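Local coordinates for protein transcription elongation factor SPT6 (Candida glabrata, PDB 3PJP) that probably acts as a histone H3-H4 chaperone during RNA polymerase II elongation and, through its tandem SH2 domain, binds the polymerase's phosphorylated C-terminal repeats, at residues Tyr93-Asn107 against Thr167-Val181. Sequence-based numbering, arbitrary orientation. Where two conformers were deposited one is given.
Sequences YLQNKIRLLNELTSN and THTGFFLVNYNYPTV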
ATOM      1  N   TYR A  93       5.654   4.481 -10.725  1.00 19.80           N
ATOM      2  CA  TYR A  93       5.486   3.636  -9.548  1.00 14.27           C
ATOM      3  C   TYR A  93       5.017   4.443  -8.341  1.00 16.07           C
ATOM      4  O   TYR A  93       3.905   4.254  -7.849  1.00 18.69           O
ATOM      5  CB  TYR A  93       6.783   2.903  -9.196  1.00 19.15           C
ATOM      6  CG  TYR A  93       6.657   2.051  -7.944  1.00 15.64           C
ATOM      7  CD1 TYR A  93       6.214   0.737  -8.018  1.00 19.49           C
ATOM      8  CD2 TYR A  93       6.961   2.569  -6.694  1.00 21.71           C
ATOM      9  CE1 TYR A  93       6.088  -0.038  -6.876  1.00 21.77           C
ATOM     10  CE2 TYR A  93       6.842   1.808  -5.561  1.00 29.41           C
ATOM     11  CZ  TYR A  93       6.399   0.504  -5.658  1.00 28.45           C
ATOM     12  OH  TYR A  93       6.278  -0.255  -4.520  1.00 30.05           O
ATOM     13  N   LEU A  94       5.860   5.352  -7.857  1.00 16.96           N
ATOM     14  CA  LEU A  94       5.543   6.048  -6.614  1.00 17.49           C
ATOM     15  C   LEU A  94       4.317   6.960  -6.700  1.00 18.33           C
ATOM     16  O   LEU A  94       3.453   6.912  -5.830  1.00 17.77           O
ATOM     17  CB  LEU A  94       6.746   6.842  -6.083  1.00 16.14           C
ATOM     18  CG  LEU A  94       6.479   7.439  -4.703  1.00 17.56           C
ATOM     19  CD1 LEU A  94       6.205   6.369  -3.661  1.00 19.24           C
ATOM     20  CD2 LEU A  94       7.639   8.333  -4.252  1.00 17.79           C
ATOM     21  N   GLN A  95       4.248   7.812  -7.712  1.00 17.55           N
ATOM     22  CA  GLN A  95       3.124   8.738  -7.818  1.00 19.52           C
ATOM     23  C   GLN A  95       1.806   7.969  -7.974  1.00 20.15           C
ATOM     24  O   GLN A  95       0.750   8.433  -7.547  1.00 20.83           O
ATOM     25  CB  GLN A  95       3.344   9.766  -8.937  1.00 22.41           C
ATOM     26  CG  GLN A  95       4.225  10.940  -8.488  1.00 28.23           C
ATOM     27  CD  GLN A  95       4.708  11.822  -9.633  1.00 34.45           C
ATOM     28  OE1 GLN A  95       4.146  11.809 -10.729  1.00 35.57           O
ATOM     29  NE2 GLN A  95       5.762  12.596  -9.378  1.00 40.40           N
ATOM     30  N   ASN A  96       1.886   6.788  -8.572  1.00 18.17           N
ATOM     31  CA  ASN A  96       0.725   5.922  -8.709  1.00 21.96           C
ATOM     32  C   ASN A  96       0.251   5.378  -7.383  1.00 20.09           C
ATOM     33  O   ASN A  96      -0.933   5.426  -7.067  1.00 18.89           O
ATOM     34  CB  ASN A  96       1.028   4.758  -9.641  1.00 25.56           C
ATOM     35  CG  ASN A  96       0.432   4.958 -10.992  1.00 27.03           C
ATOM     36  OD1 ASN A  96      -0.708   5.410 -11.109  1.00 28.71           O
ATOM     37  ND2 ASN A  96       1.195   4.639 -12.038  1.00 36.71           N
ATOM     38  N   LYS A  97       1.187   4.816  -6.637  1.00 16.12           N
ATOM     39  CA  LYS A  97       0.900   4.326  -5.303  1.00 13.93           C
ATOM     40  C   LYS A  97       0.291   5.418  -4.420  1.00 17.59           C
ATOM     41  O   LYS A  97      -0.645   5.162  -3.655  1.00 15.65           O
ATOM     42  CB  LYS A  97       2.169   3.757  -4.688  1.00 20.94           C
ATOM     43  CG  LYS A  97       1.965   2.490  -3.931  1.00 28.70           C
ATOM     44  CD  LYS A  97       3.280   1.850  -3.545  1.00 25.88           C
ATOM     45  CE  LYS A  97       3.018   0.489  -2.924  1.00 24.02           C
ATOM     46  NZ  LYS A  97       4.280  -0.243  -2.660  1.00 23.36           N
ATOM     47  N   ILE A  98       0.838   6.630  -4.492  1.00 16.00           N
ATOM     48  CA  ILE A  98       0.271   7.742  -3.735  1.00 14.14           C
ATOM     49  C   ILE A  98      -1.138   8.084  -4.183  1.00 16.92           C
ATOM     50  O   ILE A  98      -2.025   8.313  -3.365  1.00 15.58           O
ATOM     51  CB  ILE A  98       1.167   8.991  -3.828  1.00 15.41           C
ATOM     52  CG1 ILE A  98       2.511   8.711  -3.160  1.00 17.40           C
ATOM     53  CG2 ILE A  98       0.480  10.211  -3.177  1.00 18.47           C
ATOM     54  CD1 ILE A  98       3.571   9.753  -3.513  1.00 18.15           C
ATOM     55  N   ARG A  99      -1.355   8.119  -5.496  1.00 16.52           N
ATOM     56  CA  ARG A  99      -2.679   8.325  -6.069  0.50 20.07           C
ATOM     57  C   ARG A  99      -3.685   7.330  -5.494  1.00 18.03           C
ATOM     58  O   ARG A  99      -4.782   7.689  -5.068  1.00 15.47           O
ATOM     59  CB  ARG A  99      -2.581   8.160  -7.592  0.50 16.06           C
ATOM     60  CG  ARG A  99      -3.895   8.109  -8.344  0.50 18.20           C
ATOM     61  CD  ARG A  99      -3.632   7.943  -9.841  0.50 11.91           C
ATOM     62  NE  ARG A  99      -3.110   6.614 -10.155  0.50 14.59           N
ATOM     63  CZ  ARG A  99      -3.880   5.542 -10.286  0.50 17.95           C
ATOM     64  NH1 ARG A  99      -5.190   5.658 -10.117  0.50 11.22           N
ATOM     65  NH2 ARG A  99      -3.341   4.361 -10.570  0.50 12.79           N
ATOM     66  N   LEU A 100      -3.294   6.062  -5.509  1.00 14.83           N
ATOM     67  CA  LEU A 100      -4.188   4.987  -5.086  1.00 14.45           C
ATOM     68  C   LEU A 100      -4.449   5.049  -3.578  1.00 14.96           C
ATOM     69  O   LEU A 100      -5.568   4.791  -3.128  1.00 14.28           O
ATOM     70  CB  LEU A 100      -3.639   3.624  -5.526  1.00 13.34           C
ATOM     71  CG  LEU A 100      -3.694   3.388  -7.053  1.00 18.30           C
ATOM     72  CD1 LEU A 100      -2.729   2.279  -7.479  1.00 16.59           C
ATOM     73  CD2 LEU A 100      -5.121   3.071  -7.529  1.00 20.22           C
ATOM     74  N   LEU A 101      -3.428   5.414  -2.803  1.00 15.19           N
ATOM     75  CA  LEU A 101      -3.603   5.544  -1.357  1.00 16.43           C
ATOM     76  C   LEU A 101      -4.663   6.604  -1.095  1.00 18.69           C
ATOM     77  O   LEU A 101      -5.570   6.413  -0.285  1.00 16.34           O
ATOM     78  CB  LEU A 101      -2.288   5.953  -0.685  1.00 14.93           C
ATOM     79  CG  LEU A 101      -2.353   6.319   0.802  1.00 14.51           C
ATOM     80  CD1 LEU A 101      -2.971   5.162   1.589  1.00 15.56           C
ATOM     81  CD2 LEU A 101      -0.959   6.686   1.324  1.00 15.89           C
ATOM     82  N   ASN A 102      -4.549   7.731  -1.789  1.00 15.82           N
ATOM     83  CA  ASN A 102      -5.531   8.789  -1.601  1.00 19.18           C
ATOM     84  C   ASN A 102      -6.919   8.392  -2.094  1.00 17.92           C
ATOM     85  O   ASN A 102      -7.921   8.770  -1.485  1.00 19.50           O
ATOM     86  CB  ASN A 102      -5.067  10.096  -2.249  1.00 16.34           C
ATOM     87  CG  ASN A 102      -4.010  10.816  -1.412  1.00 18.38           C
ATOM     88  OD1 ASN A 102      -4.143  10.935  -0.198  1.00 20.12           O
ATOM     89  ND2 ASN A 102      -2.952  11.275  -2.060  1.00 21.06           N
ATOM     90  N   GLU A 103      -6.981   7.624  -3.180  1.00 15.84           N
ATOM     91  CA  GLU A 103      -8.269   7.121  -3.681  1.00 13.60           C
ATOM     92  C   GLU A 103      -8.987   6.313  -2.601  1.00 18.64           C
ATOM     93  O   GLU A 103     -10.180   6.512  -2.349  1.00 20.49           O
ATOM     94  CB  GLU A 103      -8.089   6.272  -4.946  1.00 18.17           C
ATOM     95  CG  GLU A 103      -9.391   5.942  -5.664  1.00 22.03           C
ATOM     96  CD  GLU A 103      -9.181   5.106  -6.911  1.00 25.87           C
ATOM     97  OE1 GLU A 103      -8.144   5.295  -7.589  1.00 22.61           O
ATOM     98  OE2 GLU A 103     -10.057   4.265  -7.215  1.00 19.70           O
ATOM     99  N   LEU A 104      -8.264   5.404  -1.962  1.00 14.36           N
ATOM    100  CA  LEU A 104      -8.883   4.593  -0.910  1.00 17.95           C
ATOM    101  C   LEU A 104      -9.247   5.382   0.357  1.00 17.19           C
ATOM    102  O   LEU A 104     -10.365   5.252   0.856  1.00 17.95           O
ATOM    103  CB  LEU A 104      -8.068   3.322  -0.603  1.00 16.06           C
ATOM    104  CG  LEU A 104      -8.724   2.279   0.329  1.00 18.50           C
ATOM    105  CD1 LEU A 104     -10.142   1.967  -0.108  1.00 20.69           C
ATOM    106  CD2 LEU A 104      -7.899   0.998   0.386  1.00 18.64           C
ATOM    107  N   THR A 105      -8.339   6.206   0.870  1.00 15.63           N
ATOM    108  CA  THR A 105      -8.630   6.933   2.113  1.00 17.89           C
ATOM    109  C   THR A 105      -9.710   8.002   1.939  1.00 18.79           C
ATOM    110  O   THR A 105     -10.331   8.424   2.915  1.00 19.34           O
ATOM    111  CB  THR A 105      -7.369   7.552   2.765  1.00 18.80           C
ATOM    112  OG1 THR A 105      -6.841   8.593   1.929  1.00 17.99           O
ATOM    113  CG2 THR A 105      -6.312   6.474   2.989  1.00 17.51           C
ATOM    114  N   SER A 106      -9.931   8.435   0.700  1.00 16.95           N
ATOM    115  CA  SER A 106     -10.950   9.442   0.421  0.50 20.53           C
ATOM    116  C   SER A 106     -12.330   8.814   0.273  1.00 22.20           C
ATOM    117  O   SER A 106     -13.336   9.518   0.177  1.00 23.18           O
ATOM    118  CB  SER A 106     -10.605  10.219  -0.853  0.50 18.64           C
ATOM    119  OG  SER A 106     -10.670   9.384  -1.993  0.50 20.90           O
ATOM    120  N   ASN A 107     -12.381   7.488   0.260  1.00 18.22           N
ATOM    121  CA  ASN A 107     -13.644   6.801   0.018  1.00 22.55           C
ATOM    122  C   ASN A 107     -14.590   6.879   1.207  1.00 21.93           C
ATOM    123  O   ASN A 107     -14.152   6.887   2.359  1.00 21.37           O
ATOM    124  CB  ASN A 107     -13.406   5.348  -0.359  1.00 21.51           C
ATOM    125  CG  ASN A 107     -14.618   4.728  -1.028  1.00 22.28           C
ATOM    126  OD1 ASN A 107     -15.442   4.094  -0.371  1.00 24.48           O
ATOM    127  ND2 ASN A 107     -14.752   4.947  -2.332  1.00 23.08           N
ATOM    128  N   THR A 167      -0.792  -1.641  -4.057  1.00 16.34           N
ATOM    129  CA  THR A 167       0.315  -1.781  -5.007  1.00 16.47           C
ATOM    130  C   THR A 167       0.347  -0.586  -5.948  1.00 16.92           C
ATOM    131  O   THR A 167      -0.508   0.294  -5.882  1.00 16.99           O
ATOM    132  CB  THR A 167       0.220  -3.066  -5.843  1.00 21.94           C
ATOM    133  OG1 THR A 167      -0.789  -2.900  -6.846  1.00 18.60           O
ATOM    134  CG2 THR A 167      -0.105  -4.277  -4.952  1.00 21.56           C
ATOM    135  N   HIS A 168       1.349  -0.538  -6.817  1.00 19.40           N
ATOM    136  CA  HIS A 168       1.428   0.562  -7.770  1.00 20.97           C
ATOM    137  C   HIS A 168       0.402   0.448  -8.896  1.00 23.25           C
ATOM    138  O   HIS A 168       0.188   1.399  -9.641  1.00 24.31           O
ATOM    139  CB  HIS A 168       2.851   0.722  -8.331  1.00 20.79           C
ATOM    140  CG  HIS A 168       3.297  -0.397  -9.228  1.00 19.76           C
ATOM    141  ND1 HIS A 168       3.709  -1.621  -8.749  1.00 27.04           N
ATOM    142  CD2 HIS A 168       3.439  -0.455 -10.574  1.00 21.46           C
ATOM    143  CE1 HIS A 168       4.066  -2.392  -9.762  1.00 29.66           C
ATOM    144  NE2 HIS A 168       3.917  -1.706 -10.880  1.00 22.64           N
ATOM    145  N   THR A 169      -0.253  -0.708  -9.000  1.00 26.59           N
ATOM    146  CA  THR A 169      -1.253  -0.917 -10.044  1.00 28.35           C
ATOM    147  C   THR A 169      -2.675  -0.978  -9.495  1.00 23.31           C
ATOM    148  O   THR A 169      -3.635  -0.918 -10.256  1.00 23.68           O
ATOM    149  CB  THR A 169      -0.969  -2.180 -10.888  1.00 18.56           C
ATOM    150  OG1 THR A 169      -1.003  -3.347 -10.060  1.00 24.33           O
ATOM    151  CG2 THR A 169       0.402  -2.078 -11.561  1.00 31.43           C
ATOM    152  N   GLY A 170      -2.821  -1.079  -8.176  1.00 18.02           N
ATOM    153  CA  GLY A 170      -4.157  -1.145  -7.613  1.00 17.45           C
ATOM    154  C   GLY A 170      -4.161  -1.736  -6.220  1.00 20.03           C
ATOM    155  O   GLY A 170      -3.184  -1.614  -5.482  1.00 19.88           O
ATOM    156  N   PHE A 171      -5.258  -2.407  -5.887  1.00 15.45           N
ATOM    157  CA  PHE A 171      -5.480  -2.946  -4.551  1.00 16.62           C
ATOM    158  C   PHE A 171      -5.576  -4.459  -4.636  1.00 13.94           C
ATOM    159  O   PHE A 171      -6.521  -5.002  -5.251  1.00 16.57           O
ATOM    160  CB  PHE A 171      -6.766  -2.358  -3.966  1.00 15.52           C
ATOM    161  CG  PHE A 171      -6.847  -0.871  -4.083  1.00 14.33           C
ATOM    162  CD1 PHE A 171      -6.231  -0.060  -3.136  1.00 14.22           C
ATOM    163  CD2 PHE A 171      -7.512  -0.275  -5.144  1.00 14.11           C
ATOM    164  CE1 PHE A 171      -6.287   1.320  -3.246  1.00 17.37           C
ATOM    165  CE2 PHE A 171      -7.583   1.098  -5.267  1.00 17.91           C
ATOM    166  CZ  PHE A 171      -6.964   1.907  -4.310  1.00 17.33           C
ATOM    167  N   PHE A 172      -4.593  -5.149  -4.072  1.00 14.62           N
ATOM    168  CA  PHE A 172      -4.587  -6.603  -4.140  1.00 14.55           C
ATOM    169  C   PHE A 172      -5.466  -7.193  -3.050  1.00 14.98           C
ATOM    170  O   PHE A 172      -5.269  -6.939  -1.864  1.00 16.48           O
ATOM    171  CB  PHE A 172      -3.170  -7.178  -4.061  1.00 12.83           C
ATOM    172  CG  PHE A 172      -3.123  -8.671  -4.209  1.00 12.63           C
ATOM    173  CD1 PHE A 172      -3.081  -9.257  -5.469  1.00 18.54           C
ATOM    174  CD2 PHE A 172      -3.148  -9.491  -3.092  1.00 17.18           C
ATOM    175  CE1 PHE A 172      -3.053 -10.638  -5.608  1.00 20.18           C
ATOM    176  CE2 PHE A 172      -3.125 -10.874  -3.225  1.00 23.20           C
ATOM    177  CZ  PHE A 172      -3.075 -11.447  -4.475  1.00 19.79           C
ATOM    178  N   LEU A 173      -6.467  -7.942  -3.487  1.00 13.88           N
ATOM    179  CA  LEU A 173      -7.346  -8.680  -2.586  1.00 13.40           C
ATOM    180  C   LEU A 173      -7.495 -10.113  -3.089  1.00 12.18           C
ATOM    181  O   LEU A 173      -8.145 -10.358  -4.124  1.00 15.45           O
ATOM    182  CB  LEU A 173      -8.716  -7.998  -2.484  1.00 11.69           C
ATOM    183  CG  LEU A 173      -9.757  -8.751  -1.648  1.00 14.95           C
ATOM    184  CD1 LEU A 173      -9.262  -8.904  -0.214  1.00 17.00           C
ATOM    185  CD2 LEU A 173     -11.112  -8.049  -1.684  1.00 17.76           C
ATOM    186  N   VAL A 174      -6.879 -11.043  -2.353  1.00 14.36           N
ATOM    187  CA  VAL A 174      -6.983 -12.488  -2.594  1.00 17.12           C
ATOM    188  C   VAL A 174      -6.423 -12.959  -3.943  1.00 18.46           C
ATOM    189  O   VAL A 174      -5.481 -13.755  -3.987  1.00 19.93           O
ATOM    190  CB  VAL A 174      -8.430 -12.991  -2.422  1.00 16.95           C
ATOM    191  CG1 VAL A 174      -8.513 -14.496  -2.690  1.00 22.10           C
ATOM    192  CG2 VAL A 174      -8.923 -12.672  -1.013  1.00 22.23           C
ATOM    193  N   ASN A 175      -6.988 -12.450  -5.029  1.00 18.03           N
ATOM    194  CA  ASN A 175      -6.632 -12.941  -6.353  1.00 21.45           C
ATOM    195  C   ASN A 175      -6.094 -11.895  -7.306  1.00 20.90           C
ATOM    196  O   ASN A 175      -5.068 -12.111  -7.951  1.00 22.67           O
ATOM    197  CB  ASN A 175      -7.799 -13.724  -6.996  1.00 21.13           C
ATOM    198  CG  ASN A 175      -9.106 -12.909  -7.116  1.00 23.07           C
ATOM    199  OD1 ASN A 175     -10.061 -13.370  -7.751  1.00 35.94           O
ATOM    200  ND2 ASN A 175      -9.160 -11.724  -6.513  1.00 19.32           N
ATOM    201  N   TYR A 176      -6.779 -10.759  -7.383  1.00 18.14           N
ATOM    202  CA  TYR A 176      -6.458  -9.752  -8.375  1.00 18.36           C
ATOM    203  C   TYR A 176      -5.968  -8.462  -7.747  1.00 21.29           C
ATOM    204  O   TYR A 176      -6.258  -8.165  -6.590  1.00 17.12           O
ATOM    205  CB  TYR A 176      -7.686  -9.408  -9.217  1.00 16.78           C
ATOM    206  CG  TYR A 176      -8.350 -10.574  -9.920  1.00 17.38           C
ATOM    207  CD1 TYR A 176      -7.623 -11.695 -10.321  1.00 16.73           C
ATOM    208  CD2 TYR A 176      -9.697 -10.534 -10.200  1.00 20.93           C
ATOM    209  CE1 TYR A 176      -8.253 -12.755 -10.980  1.00 14.48           C
ATOM    210  CE2 TYR A 176     -10.329 -11.583 -10.846  1.00 19.79           C
ATOM    211  CZ  TYR A 176      -9.598 -12.684 -11.233  1.00 19.51           C
ATOM    212  OH  TYR A 176     -10.230 -13.726 -11.871  1.00 22.36           O
ATOM    213  N   ASN A 177      -5.249  -7.695  -8.553  1.00 16.15           N
ATOM    214  CA  ASN A 177      -4.852  -6.344  -8.231  1.00 14.24           C
ATOM    215  C   ASN A 177      -5.911  -5.433  -8.828  1.00 13.16           C
ATOM    216  O   ASN A 177      -5.822  -5.059  -9.999  1.00 18.12           O
ATOM    217  CB  ASN A 177      -3.494  -6.076  -8.875  1.00 21.59           C
ATOM    218  CG  ASN A 177      -2.745  -4.987  -8.186  1.00 33.79           C
ATOM    219  OD1 ASN A 177      -3.250  -3.879  -8.033  1.00 36.29           O
ATOM    220  ND2 ASN A 177      -1.540  -5.299  -7.722  1.00 45.28           N
ATOM    221  N   TYR A 178      -6.943  -5.110  -8.056  1.00 15.21           N
ATOM    222  CA  TYR A 178      -8.061  -4.315  -8.561  1.00 13.35           C
ATOM    223  C   TYR A 178      -7.636  -2.871  -8.809  1.00 17.33           C
ATOM    224  O   TYR A 178      -7.142  -2.196  -7.911  1.00 17.51           O
ATOM    225  CB  TYR A 178      -9.262  -4.415  -7.584  1.00 13.33           C
ATOM    226  CG  TYR A 178      -9.783  -5.834  -7.462  1.00 15.60           C
ATOM    227  CD1 TYR A 178     -10.710  -6.337  -8.369  1.00 15.43           C
ATOM    228  CD2 TYR A 178      -9.314  -6.687  -6.463  1.00 16.91           C
ATOM    229  CE1 TYR A 178     -11.172  -7.636  -8.277  1.00 17.91           C
ATOM    230  CE2 TYR A 178      -9.775  -8.008  -6.365  1.00 18.73           C
ATOM    231  CZ  TYR A 178     -10.704  -8.471  -7.283  1.00 19.08           C
ATOM    232  OH  TYR A 178     -11.190  -9.763  -7.220  1.00 19.09           O
ATOM    233  N   PRO A 179      -7.799  -2.391 -10.052  1.00 15.57           N
ATOM    234  CA  PRO A 179      -7.152  -1.108 -10.368  1.00 16.19           C
ATOM    235  C   PRO A 179      -7.832   0.137  -9.798  1.00 15.56           C
ATOM    236  O   PRO A 179      -7.196   1.203  -9.784  1.00 20.55           O
ATOM    237  CB  PRO A 179      -7.194  -1.060 -11.901  1.00 20.62           C
ATOM    238  CG  PRO A 179      -7.413  -2.488 -12.337  1.00 25.77           C
ATOM    239  CD  PRO A 179      -8.243  -3.110 -11.258  1.00 21.21           C
ATOM    240  N   THR A 180      -9.090   0.024  -9.386  1.00 17.07           N
ATOM    241  CA  THR A 180      -9.827   1.138  -8.790  1.00 15.81           C
ATOM    242  C   THR A 180     -10.569   0.671  -7.534  1.00 19.58           C
ATOM    243  O   THR A 180     -10.766  -0.529  -7.330  1.00 15.09           O
ATOM    244  CB  THR A 180     -10.893   1.690  -9.726  1.00 19.84           C
ATOM    245  OG1 THR A 180     -11.931   0.711  -9.886  1.00 20.39           O
ATOM    246  CG2 THR A 180     -10.292   2.042 -11.084  1.00 20.69           C
ATOM    247  N   VAL A 181     -11.010   1.623  -6.716  1.00 17.97           N
ATOM    248  CA  VAL A 181     -11.735   1.285  -5.488  1.00 17.43           C
ATOM    249  C   VAL A 181     -13.088   0.669  -5.831  1.00 19.77           C
ATOM    250  O   VAL A 181     -13.533  -0.254  -5.172  1.00 19.62           O
ATOM    251  CB  VAL A 181     -11.920   2.502  -4.553  1.00 17.36           C
ATOM    252  CG1 VAL A 181     -12.927   2.176  -3.439  1.00 20.05           C
ATOM    253  CG2 VAL A 181     -10.595   2.901  -3.958  1.00 16.66           C
TER
HETATM  254  O   HOH W   1      -7.702   3.992  -9.910  1.00 23.88           O
HETATM  255  O   HOH W   2      -5.232   2.019 -11.319  1.00 25.76           O
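Glu103 and Val181 make the one direct hydrogen bond between helix 86-105 and the segment 167-181: Val181 N donates to Glu103 OE2 at 2.9 Å, nearly straight (164°) but from above the carboxylate plane. Glu103 turns CG away from its backbone N (chi1 -169°) and stretches straight on past Val181, its CG 3.7 Å from Val181 CG2. Deeper in, the Phe171 ring lies against the helix. Leu100 O meets its edge in plane, 3.4 Å from Phe171 CZ, while Leu104 CB approaches Phe171 CE1 obliquely at 3.8 Å. Leu100 CD1 lies against the 167-170 turn, 3.4 Å from Gly170 N and close to Thr167 O, while CD2 packs on Phe171 and the carbonyl of Pro179. Toward the start of the segment, Tyr93 places CD1 over one face of the His168 ring, 3.4 Å from His168 CG, the planes inclined at 39°.

Outward from this shell, Arg99 NE, in the carbonyl plane, and NH2, above it, both donate to Asn96 OD1, while Asn96 ND2 bonds to Glu92 O. One water links Arg99 NH1, Glu103 OE1 and Pro179 O. Thr180, at the N-cap of helix 181-191, accepts from Gln183 N through OG1. Lys97 and Leu101 pack on Trp49 of strand 44-52, so the helix is shared between both SH2 folds; Glu103, accepting from the first turn of helix 181-191, is probably favoured as a carboxylate by that helix's positive end.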